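Beta-glucuronidase (Dictyoglomus thermophilum, PDB 6XXW) probably hydrolyses beta-D-glucuronides, releasing glucuronic acid, as a retaining glycoside hydrolase of family 2. Local coordinates at residues P152-V157 / N171-F176. Numbering follows the deposited sequence.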
loop_
_atom_site.group_PDB
_atom_site.type_symbol
_atom_site.label_atom_id
_atom_site.label_comp_id
_atom_site.label_asym_id
_atom_site.label_seq_id
_atom_site.Cartn_x
_atom_site.Cartn_y
_atom_site.Cartn_z
ATOM N N PRO A 152 -1.202 -3.436 34.801
ATOM C CA PRO A 152 -0.022 -2.931 35.509
ATOM C C PRO A 152 1.121 -2.509 34.590
ATOM O O PRO A 152 1.205 -2.867 33.415
ATOM C CB PRO A 152 0.399 -4.131 36.360
ATOM C CG PRO A 152 0.052 -5.312 35.480
ATOM C CD PRO A 152 -1.280 -4.911 34.842
ATOM N N GLY A 153 2.030 -1.748 35.187
ATOM C CA GLY A 153 3.251 -1.298 34.548
ATOM C C GLY A 153 4.091 -0.614 35.597
ATOM O O GLY A 153 3.745 -0.599 36.779
ATOM N N GLU A 154 5.193 -0.016 35.148
ATOM C CA GLU A 154 6.131 0.586 36.088
ATOM C C GLU A 154 6.934 1.675 35.396
ATOM O O GLU A 154 7.428 1.477 34.281
ATOM C CB GLU A 154 7.068 -0.474 36.682
ATOM C CG GLU A 154 7.530 -1.533 35.694
ATOM C CD GLU A 154 8.405 -2.605 36.339
ATOM O OE1 GLU A 154 8.836 -2.408 37.498
ATOM O OE2 GLU A 154 8.684 -3.632 35.677
ATOM N N LEU A 155 7.049 2.824 36.055
ATOM C CA LEU A 155 7.892 3.896 35.554
ATOM C C LEU A 155 9.316 3.623 36.019
ATOM O O LEU A 155 9.548 3.383 37.207
ATOM C CB LEU A 155 7.385 5.249 36.063
ATOM C CG LEU A 155 8.026 6.517 35.485
ATOM C CD1 LEU A 155 7.786 6.607 33.987
ATOM C CD2 LEU A 155 7.483 7.754 36.196
ATOM N N LYS A 156 10.262 3.602 35.092
ATOM C CA LYS A 156 11.637 3.281 35.434
ATOM C C LYS A 156 12.565 4.413 35.030
ATOM O O LYS A 156 12.409 5.008 33.957
ATOM C CB LYS A 156 12.096 1.977 34.787
ATOM C CG LYS A 156 11.416 0.735 35.348
ATOM C CD LYS A 156 12.036 -0.519 34.742
ATOM C CE LYS A 156 11.363 -1.783 35.250
ATOM N NZ LYS A 156 11.981 -3.031 34.697
ATOM N N VAL A 157 13.524 4.694 35.911
ATOM C CA VAL A 157 14.565 5.687 35.678
ATOM C C VAL A 157 15.718 5.005 34.961
ATOM O O VAL A 157 16.129 3.899 35.335
ATOM C CB VAL A 157 15.032 6.310 37.005
ATOM C CG1 VAL A 157 16.234 7.210 36.784
ATOM C CG2 VAL A 157 13.893 7.078 37.660
ATOM N N ASN A 171 7.378 1.269 31.527
ATOM C CA ASN A 171 7.391 -0.096 31.034
ATOM C C ASN A 171 6.050 -0.755 31.313
ATOM O O ASN A 171 5.452 -0.556 32.375
ATOM C CB ASN A 171 8.519 -0.904 31.677
ATOM C CG ASN A 171 9.888 -0.541 31.101
ATOM O OD1 ASN A 171 10.000 -0.123 29.945
ATOM N ND2 ASN A 171 10.923 -0.695 31.901
ATOM N N TYR A 172 5.585 -1.540 30.348
ATOM C CA TYR A 172 4.370 -2.318 30.511
ATOM C C TYR A 172 4.384 -3.444 29.488
ATOM O O TYR A 172 5.054 -3.367 28.454
ATOM C CB TYR A 172 3.109 -1.458 30.380
ATOM C CG TYR A 172 2.940 -0.649 29.107
ATOM C CD1 TYR A 172 3.487 0.620 28.997
ATOM C CD2 TYR A 172 2.159 -1.120 28.046
ATOM C CE1 TYR A 172 3.302 1.394 27.855
ATOM C CE2 TYR A 172 1.963 -0.346 26.885
ATOM C CZ TYR A 172 2.536 0.917 26.807
ATOM O OH TYR A 172 2.370 1.711 25.686
ATOM N N TYR A 173 3.640 -4.498 29.802
ATOM C CA TYR A 173 3.799 -5.786 29.146
ATOM C C TYR A 173 2.505 -6.269 28.519
ATOM O O TYR A 173 2.408 -7.436 28.131
ATOM C CB TYR A 173 4.357 -6.802 30.161
ATOM C CG TYR A 173 5.618 -6.257 30.789
ATOM C CD1 TYR A 173 6.845 -6.398 30.153
ATOM C CD2 TYR A 173 5.570 -5.530 31.974
ATOM C CE1 TYR A 173 8.000 -5.871 30.709
ATOM C CE2 TYR A 173 6.717 -4.997 32.534
ATOM C CZ TYR A 173 7.927 -5.172 31.897
ATOM O OH TYR A 173 9.070 -4.642 32.450
ATOM N N PHE A 174 1.515 -5.398 28.399
ATOM C CA PHE A 174 0.337 -5.690 27.600
ATOM C C PHE A 174 0.521 -5.106 26.204
ATOM O O PHE A 174 1.196 -4.093 26.019
ATOM C CB PHE A 174 -0.935 -5.145 28.257
ATOM C CG PHE A 174 -0.875 -3.694 28.654
ATOM C CD1 PHE A 174 -1.307 -2.694 27.769
ATOM C CD2 PHE A 174 -0.468 -3.323 29.930
ATOM C CE1 PHE A 174 -1.290 -1.350 28.139
ATOM C CE2 PHE A 174 -0.462 -1.975 30.320
ATOM C CZ PHE A 174 -0.870 -0.986 29.430
ATOM N N ASP A 175 -0.078 -5.768 25.216
ATOM C CA ASP A 175 0.174 -5.465 23.811
ATOM C C ASP A 175 -0.940 -4.597 23.232
ATOM O O ASP A 175 -1.622 -4.962 22.276
ATOM C CB ASP A 175 0.324 -6.762 23.024
ATOM C CG ASP A 175 0.647 -6.529 21.561
ATOM O OD1 ASP A 175 1.533 -5.695 21.263
ATOM O OD2 ASP A 175 0.006 -7.180 20.709
ATOM N N PHE A 176 -1.168 -3.455 23.870
ATOM C CA PHE A 176 -1.964 -2.395 23.266
ATOM C C PHE A 176 -1.441 -1.088 23.831
ATOM O O PHE A 176 -0.916 -1.059 24.941
ATOM C CB PHE A 176 -3.477 -2.551 23.507
ATOM C CG PHE A 176 -3.880 -2.750 24.965
ATOM C CD1 PHE A 176 -3.858 -4.013 25.535
ATOM C CD2 PHE A 176 -4.325 -1.672 25.738
ATOM C CE1 PHE A 176 -4.250 -4.206 26.852
ATOM C CE2 PHE A 176 -4.717 -1.851 27.065
ATOM C CZ PHE A 176 -4.675 -3.122 27.624
HETATM O O HOH W 1 2.155 -5.046 32.038
#
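Glu154 and Asn171 form a hydrogen-bonded pair of an antiparallel beta hairpin, a worked example of two strands held tightly by their backbones and more loosely by their side chains. Glu154 N donates to Asn171 O (2.8 Å), and Asn171 N returns the bond to Glu154 O (2.8 Å). Next to this pair Gly153 CA lies 3.2 Å from Asn171 O. A water donates to Pro152 O and accepts from Tyr173 N, 2.7 Å from each. Pro152 O also meets the edge of the Phe174 ring, 3.6 Å from CE2, while Tyr172 CD2 sits over one face, toward its rim.

The side carrying Glu154, Lys156 and Asn171, joined by Tyr173, is partly exposed. With chi1 -69°, the extended Lys156 chain packs across Asn171 ND2 without bonding it. In the Glu154 conformer described, OE2 takes a long salt bridge from Lys156 NZ (3.5 Å) and a weak bond from Tyr173 OH (3.4 Å).

The hairpin of strands 153-157 and 168-172 belongs to the sugar-binding domain; against the TIM-barrel domain, Asp175 forms a salt bridge with Arg563, Lys558 bonds Tyr172 O, and Phe176 meets His307, just after barrel strand 297-305.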